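Local atomic coordinates of heme utilization carrier protein (Escherichia coli O157:H7, PDB entry 2OVI), a protein that binds heme and probably acts as an intracellular carrier in heme uptake and utilization by the bacterium. Residues His106-Glu111 with Leu123-Glu128; Thr119-Phe124 with Lys134-Arg139. One frame throughout, in Å; residues are numbered along the deposited sequence.

Contact 1: residues His106-Glu111 with Leu123-Glu128; sequences HIALIE and LFFNKE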
loop_
_atom_site.group_PDB
_atom_site.type_symbol
_atom_site.label_atom_id
_atom_site.label_comp_id
_atom_site.label_asym_id
_atom_site.label_seq_id
_atom_site.Cartn_x
_atom_site.Cartn_y
_atom_site.Cartn_z
ATOM N N HIS A 106 -18.794 2.905 3.701
ATOM C CA HIS A 106 -18.802 4.088 4.577
ATOM C C HIS A 106 -17.567 4.927 4.337
ATOM O O HIS A 106 -16.459 4.393 4.024
ATOM C CB HIS A 106 -18.736 3.711 6.109
ATOM C CG HIS A 106 -19.913 2.890 6.606
ATOM N ND1 HIS A 106 -19.966 1.520 6.509
ATOM C CD2 HIS A 106 -21.077 3.272 7.192
ATOM C CE1 HIS A 106 -21.108 1.079 7.015
ATOM N NE2 HIS A 106 -21.804 2.132 7.442
ATOM N N ILE A 107 -17.737 6.228 4.543
ATOM C CA ILE A 107 -16.632 7.139 4.449
ATOM C C ILE A 107 -16.689 8.040 5.664
ATOM O O ILE A 107 -17.769 8.511 6.030
ATOM C CB ILE A 107 -16.716 7.989 3.170
ATOM C CG1 ILE A 107 -16.597 7.055 1.951
ATOM C CG2 ILE A 107 -15.559 9.022 3.148
ATOM C CD1 ILE A 107 -16.950 7.701 0.612
ATOM N N ALA A 108 -15.543 8.270 6.301
ATOM C CA ALA A 108 -15.552 9.141 7.493
ATOM C C ALA A 108 -14.522 10.267 7.390
ATOM O O ALA A 108 -13.410 10.081 6.823
ATOM C CB ALA A 108 -15.316 8.314 8.866
ATOM N N LEU A 109 -14.906 11.440 7.915
ATOM C CA LEU A 109 -13.962 12.549 7.989
ATOM C C LEU A 109 -13.750 12.753 9.461
ATOM O O LEU A 109 -14.707 12.896 10.209
ATOM C CB LEU A 109 -14.487 13.830 7.345
ATOM C CG LEU A 109 -14.266 13.903 5.825
ATOM C CD1 LEU A 109 -15.248 12.941 5.194
ATOM C CD2 LEU A 109 -14.434 15.363 5.262
ATOM N N ILE A 110 -12.508 12.712 9.913
ATOM C CA ILE A 110 -12.292 12.902 11.329
ATOM C C ILE A 110 -11.128 13.845 11.605
ATOM O O ILE A 110 -10.221 14.023 10.773
ATOM C CB ILE A 110 -11.956 11.609 12.058
ATOM C CG1 ILE A 110 -10.674 11.037 11.480
ATOM C CG2 ILE A 110 -13.170 10.668 12.058
ATOM C CD1 ILE A 110 -10.065 9.891 12.328
ATOM N N GLU A 111 -11.154 14.399 12.818
ATOM C CA GLU A 111 -10.095 15.285 13.296
ATOM C C GLU A 111 -9.784 14.916 14.768
ATOM O O GLU A 111 -10.681 14.694 15.571
ATOM C CB GLU A 111 -10.554 16.762 13.199
ATOM C CG GLU A 111 -10.682 17.260 11.835
ATOM C CD GLU A 111 -11.454 18.554 11.779
ATOM O OE1 GLU A 111 -12.701 18.492 11.701
ATOM O OE2 GLU A 111 -10.820 19.633 11.809
ATOM N N LEU A 123 -11.309 8.479 5.888
ATOM C CA LEU A 123 -11.209 7.003 5.915
ATOM C C LEU A 123 -12.271 6.378 5.052
ATOM O O LEU A 123 -13.428 6.734 5.153
ATOM C CB LEU A 123 -11.319 6.435 7.329
ATOM C CG LEU A 123 -10.068 6.630 8.201
ATOM C CD1 LEU A 123 -10.006 8.056 8.618
ATOM C CD2 LEU A 123 -10.112 5.774 9.460
ATOM N N PHE A 124 -11.847 5.464 4.172
ATOM C CA PHE A 124 -12.774 4.733 3.270
ATOM C C PHE A 124 -12.871 3.315 3.864
ATOM O O PHE A 124 -11.858 2.564 3.928
ATOM C CB PHE A 124 -12.203 4.645 1.877
ATOM C CG PHE A 124 -12.054 5.985 1.208
ATOM C CD1 PHE A 124 -10.908 6.759 1.424
ATOM C CD2 PHE A 124 -13.062 6.456 0.368
ATOM C CE1 PHE A 124 -10.777 8.052 0.776
ATOM C CE2 PHE A 124 -12.970 7.712 -0.268
ATOM C CZ PHE A 124 -11.817 8.512 -0.063
ATOM N N PHE A 125 -14.082 2.935 4.267
ATOM C CA PHE A 125 -14.255 1.619 4.934
ATOM C C PHE A 125 -14.907 0.531 4.078
ATOM O O PHE A 125 -15.765 0.831 3.263
ATOM C CB PHE A 125 -15.163 1.766 6.181
ATOM C CG PHE A 125 -14.545 2.573 7.296
ATOM C CD1 PHE A 125 -14.677 3.979 7.342
ATOM C CD2 PHE A 125 -13.897 1.931 8.349
ATOM C CE1 PHE A 125 -14.172 4.715 8.413
ATOM C CE2 PHE A 125 -13.402 2.667 9.415
ATOM C CZ PHE A 125 -13.537 4.080 9.441
ATOM N N ASN A 126 -14.507 -0.726 4.287
ATOM C CA ASN A 126 -15.206 -1.821 3.613
ATOM C C ASN A 126 -16.333 -2.237 4.642
ATOM O O ASN A 126 -16.399 -1.692 5.779
ATOM C CB ASN A 126 -14.248 -3.002 3.289
ATOM C CG ASN A 126 -13.491 -3.520 4.509
ATOM O OD1 ASN A 126 -12.355 -3.975 4.364
ATOM N ND2 ASN A 126 -14.087 -3.442 5.699
ATOM N N LYS A 127 -17.185 -3.196 4.271
ATOM C CA LYS A 127 -18.284 -3.615 5.166
ATOM C C LYS A 127 -17.861 -4.208 6.515
ATOM O O LYS A 127 -18.601 -4.159 7.488
ATOM C CB LYS A 127 -19.226 -4.626 4.434
ATOM C CG LYS A 127 -18.572 -5.962 4.054
ATOM C CD LYS A 127 -19.624 -6.882 3.408
ATOM C CE LYS A 127 -19.069 -8.278 3.170
ATOM N NZ LYS A 127 -17.787 -8.246 2.409
ATOM N N GLU A 128 -16.663 -4.770 6.597
ATOM C CA GLU A 128 -16.276 -5.334 7.872
ATOM C C GLU A 128 -15.921 -4.198 8.803
ATOM O O GLU A 128 -15.572 -4.449 9.946
ATOM C CB GLU A 128 -15.089 -6.297 7.737
ATOM C CG GLU A 128 -15.390 -7.585 7.019
ATOM C CD GLU A 128 -14.794 -7.617 5.611
ATOM O OE1 GLU A 128 -15.316 -6.930 4.684
ATOM O OE2 GLU A 128 -13.772 -8.332 5.445
HETATM O O HOH W 1 -18.171 -0.270 7.308
#
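Strand 106-111 meets the Phe125 ring at its edge: Ala108 CB sits beside Phe125 CE1 at 3.8 Å, near the ring plane, and His106 O also lies in that plane at the rim. Phe125 has CG anti to its own carbonyl carbon (chi1 -67°), which brings this edge of the ring alongside Ala108. Phe124, sent to the other face of the sheet by the alternation of the strand, runs side by side with Ile107, and its CD2 meets Ile107 CG1 obliquely at 3.9 Å. Next to Phe125, Leu123 CD1 touches Ile110 CD1 at 4.1 Å. The backbones pair antiparallel. Phe125 N gives a nearly straight bond to His106 O (2.8 Å, 170° at the hydrogen), while Ala108 and Leu123 exchange two bonds, Ala108 N to Leu123 O at 2.9 Å and Leu123 N to Ala108 O at 2.8 Å. Between them Ile107 and Phe124 form a non-hydrogen-bonded pair, where Ile107 CA makes a CA-H...O contact with Leu123 O. A water bridges the two segments, donating to Asn126 O and weakly accepting from His106 ND1. Helix 29-34 covers the face of Ala108, Leu123 and Phe125 through Val33, Leu29 and Leu30; on the other face Phe47 meets the Phe124 ring, and strand 40-43 bonds to the far edge of strand 106-114.

Contact 2: residues Thr119-Phe124 with Lys134-Arg139; sequences TASILF and KIFLGR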
loop_
_atom_site.group_PDB
_atom_site.type_symbol
_atom_site.label_atom_id
_atom_site.label_comp_id
_atom_site.label_asym_id
_atom_site.label_seq_id
_atom_site.Cartn_x
_atom_site.Cartn_y
_atom_site.Cartn_z
ATOM N N THR A 119 -4.595 16.383 13.599
ATOM C CA THR A 119 -4.604 15.527 12.429
ATOM C C THR A 119 -6.009 15.546 11.805
ATOM O O THR A 119 -7.007 15.711 12.482
ATOM C CB THR A 119 -4.174 14.107 12.879
ATOM O OG1 THR A 119 -3.635 13.366 11.788
ATOM C CG2 THR A 119 -5.349 13.385 13.410
ATOM N N ALA A 120 -6.077 15.443 10.485
ATOM C CA ALA A 120 -7.352 15.404 9.806
ATOM C C ALA A 120 -7.221 14.332 8.729
ATOM O O ALA A 120 -6.297 14.350 7.876
ATOM C CB ALA A 120 -7.708 16.784 9.146
ATOM N N SER A 121 -8.163 13.407 8.733
ATOM C CA SER A 121 -8.078 12.378 7.702
ATOM C C SER A 121 -9.447 11.935 7.165
ATOM O O SER A 121 -10.509 12.191 7.738
ATOM C CB SER A 121 -7.296 11.195 8.265
ATOM O OG SER A 121 -7.950 10.724 9.428
ATOM N N ILE A 122 -9.403 11.252 6.045
ATOM C CA ILE A 122 -10.584 10.731 5.408
ATOM C C ILE A 122 -10.350 9.226 5.359
ATOM O O ILE A 122 -9.310 8.756 4.851
ATOM C CB ILE A 122 -10.744 11.272 3.959
ATOM C CG1 ILE A 122 -11.045 12.787 3.951
ATOM C CG2 ILE A 122 -11.894 10.539 3.250
ATOM C CD1 ILE A 122 -9.868 13.637 3.557
ATOM N N LEU A 123 -11.309 8.479 5.888
ATOM C CA LEU A 123 -11.209 7.003 5.915
ATOM C C LEU A 123 -12.271 6.378 5.052
ATOM O O LEU A 123 -13.428 6.734 5.153
ATOM C CB LEU A 123 -11.319 6.435 7.329
ATOM C CG LEU A 123 -10.068 6.630 8.201
ATOM C CD1 LEU A 123 -10.006 8.056 8.618
ATOM C CD2 LEU A 123 -10.112 5.774 9.460
ATOM N N PHE A 124 -11.847 5.464 4.172
ATOM C CA PHE A 124 -12.774 4.733 3.270
ATOM C C PHE A 124 -12.871 3.315 3.864
ATOM O O PHE A 124 -11.858 2.564 3.928
ATOM C CB PHE A 124 -12.203 4.645 1.877
ATOM C CG PHE A 124 -12.054 5.985 1.208
ATOM C CD1 PHE A 124 -10.908 6.759 1.424
ATOM C CD2 PHE A 124 -13.062 6.456 0.368
ATOM C CE1 PHE A 124 -10.777 8.052 0.776
ATOM C CE2 PHE A 124 -12.970 7.712 -0.268
ATOM C CZ PHE A 124 -11.817 8.512 -0.063
ATOM N N LYS A 134 -6.770 5.341 3.447
ATOM C CA LYS A 134 -6.895 6.537 4.235
ATOM C C LYS A 134 -6.209 7.690 3.511
ATOM O O LYS A 134 -5.205 7.485 2.802
ATOM C CB LYS A 134 -6.200 6.396 5.593
ATOM C CG LYS A 134 -6.758 5.353 6.503
ATOM C CD LYS A 134 -6.061 5.446 7.881
ATOM C CE LYS A 134 -6.330 4.157 8.657
ATOM N NZ LYS A 134 -5.950 4.258 10.091
ATOM N N ILE A 135 -6.745 8.896 3.665
ATOM C CA ILE A 135 -6.080 10.069 3.085
ATOM C C ILE A 135 -5.980 11.080 4.269
ATOM O O ILE A 135 -6.995 11.358 4.975
ATOM C CB ILE A 135 -6.863 10.761 2.015
ATOM C CG1 ILE A 135 -7.202 9.847 0.814
ATOM C CG2 ILE A 135 -6.059 12.026 1.587
ATOM C CD1 ILE A 135 -6.046 9.381 0.061
ATOM N N PHE A 136 -4.787 11.628 4.448
ATOM C CA PHE A 136 -4.467 12.606 5.529
ATOM C C PHE A 136 -4.139 13.939 4.893
ATOM O O PHE A 136 -3.450 13.999 3.875
ATOM C CB PHE A 136 -3.237 12.169 6.347
ATOM C CG PHE A 136 -3.511 11.014 7.246
ATOM C CD1 PHE A 136 -3.395 9.707 6.778
ATOM C CD2 PHE A 136 -3.931 11.223 8.552
ATOM C CE1 PHE A 136 -3.689 8.629 7.591
ATOM C CE2 PHE A 136 -4.239 10.144 9.391
ATOM C CZ PHE A 136 -4.114 8.837 8.907
ATOM N N LEU A 137 -4.640 15.009 5.501
ATOM C CA LEU A 137 -4.433 16.362 4.985
ATOM C C LEU A 137 -2.974 16.603 5.008
ATOM O O LEU A 137 -2.294 16.068 5.865
ATOM C CB LEU A 137 -5.165 17.390 5.838
ATOM C CG LEU A 137 -6.366 17.874 5.014
ATOM C CD1 LEU A 137 -7.166 16.662 4.602
ATOM C CD2 LEU A 137 -7.263 18.899 5.823
ATOM N N GLY A 138 -2.513 17.364 4.018
ATOM C CA GLY A 138 -1.113 17.687 3.901
ATOM C C GLY A 138 -0.644 18.650 4.980
ATOM O O GLY A 138 -1.423 19.483 5.492
ATOM N N ARG A 139 0.642 18.512 5.292
ATOM C CA ARG A 139 1.365 19.304 6.283
ATOM C C ARG A 139 1.910 20.633 5.758
ATOM O O ARG A 139 1.283 21.311 4.927
ATOM C CB ARG A 139 2.540 18.500 6.825
ATOM C CG ARG A 139 2.123 17.376 7.720
ATOM C CD ARG A 139 1.601 17.926 9.003
ATOM N NE ARG A 139 0.849 16.922 9.741
ATOM C CZ ARG A 139 0.206 17.163 10.880
ATOM N NH1 ARG A 139 -0.462 16.176 11.475
ATOM N NH2 ARG A 139 0.241 18.384 11.431
HETATM O O HOH W 2 -3.282 15.169 8.525
#
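Strands 117-125 and 131-137 form an antiparallel beta hairpin in the middle of the six-stranded sheet. Ser121 with Phe136 is a non-hydrogen-bonded pair with CA atoms 4.2 Å apart, as Leu123 with Lys134 is at 4.7 Å. Ser121 CB lies over one face of the Phe136 ring, a CH-pi contact 3.7 Å from the centroid and offset toward the rim. Thr119 OG1, anti to its own nitrogen (chi1 -156°), reaches the edge of the same ring at CD2. Along this face Leu123 and Lys134 run side by side, CG to CG at 3.9 Å; the extended lysine chain carries NZ on to a salt bridge with Glu19. Across the sheet, Ile135 CG1 touches the edge of the Phe124 ring at CE1 (4.0 Å), and Ala120 CB packs on Leu137 CD2. Between the two non-hydrogen-bonded pairs, Ile122 and Ile135 form a hydrogen-bonded pair: Ile122 N bonds Ile135 O at 2.6 Å, and Ile135 N returns a bond to Ile122 O. Ala120 O takes two donors, Leu137 N at 3.0 Å and a water that also donates to Leu137 O. The motif is thus a central beta hairpin, with Phe153 of helix 147-160 packed on the face of Ala120, Ile122 and Leu137.

In the fold
Contacts 1 and 2 are successive hairpin pairings of one antiparallel sheet, with centres about 11 Å apart. Strand 117-125 is the common member: strand 106-114 precedes it in the chain and flanks it on one side, strand 131-137 follows and flanks it on the other, making an up-and-down meander. Leu123 and Phe124 belong to both contacts. Between the two, Ile110 O and Ser121 N lie 3.0 Å apart, probably hydrogen-bonded, and Leu109 packs on Ile122. Beyond the three strands, 40-43 extends the sheet next to 106-114 and 59-65 next to 131-137. Both contacts are buried and form part of the central strands of the sheet, with centres about 6 Å and 5 Å from the centre of the chain.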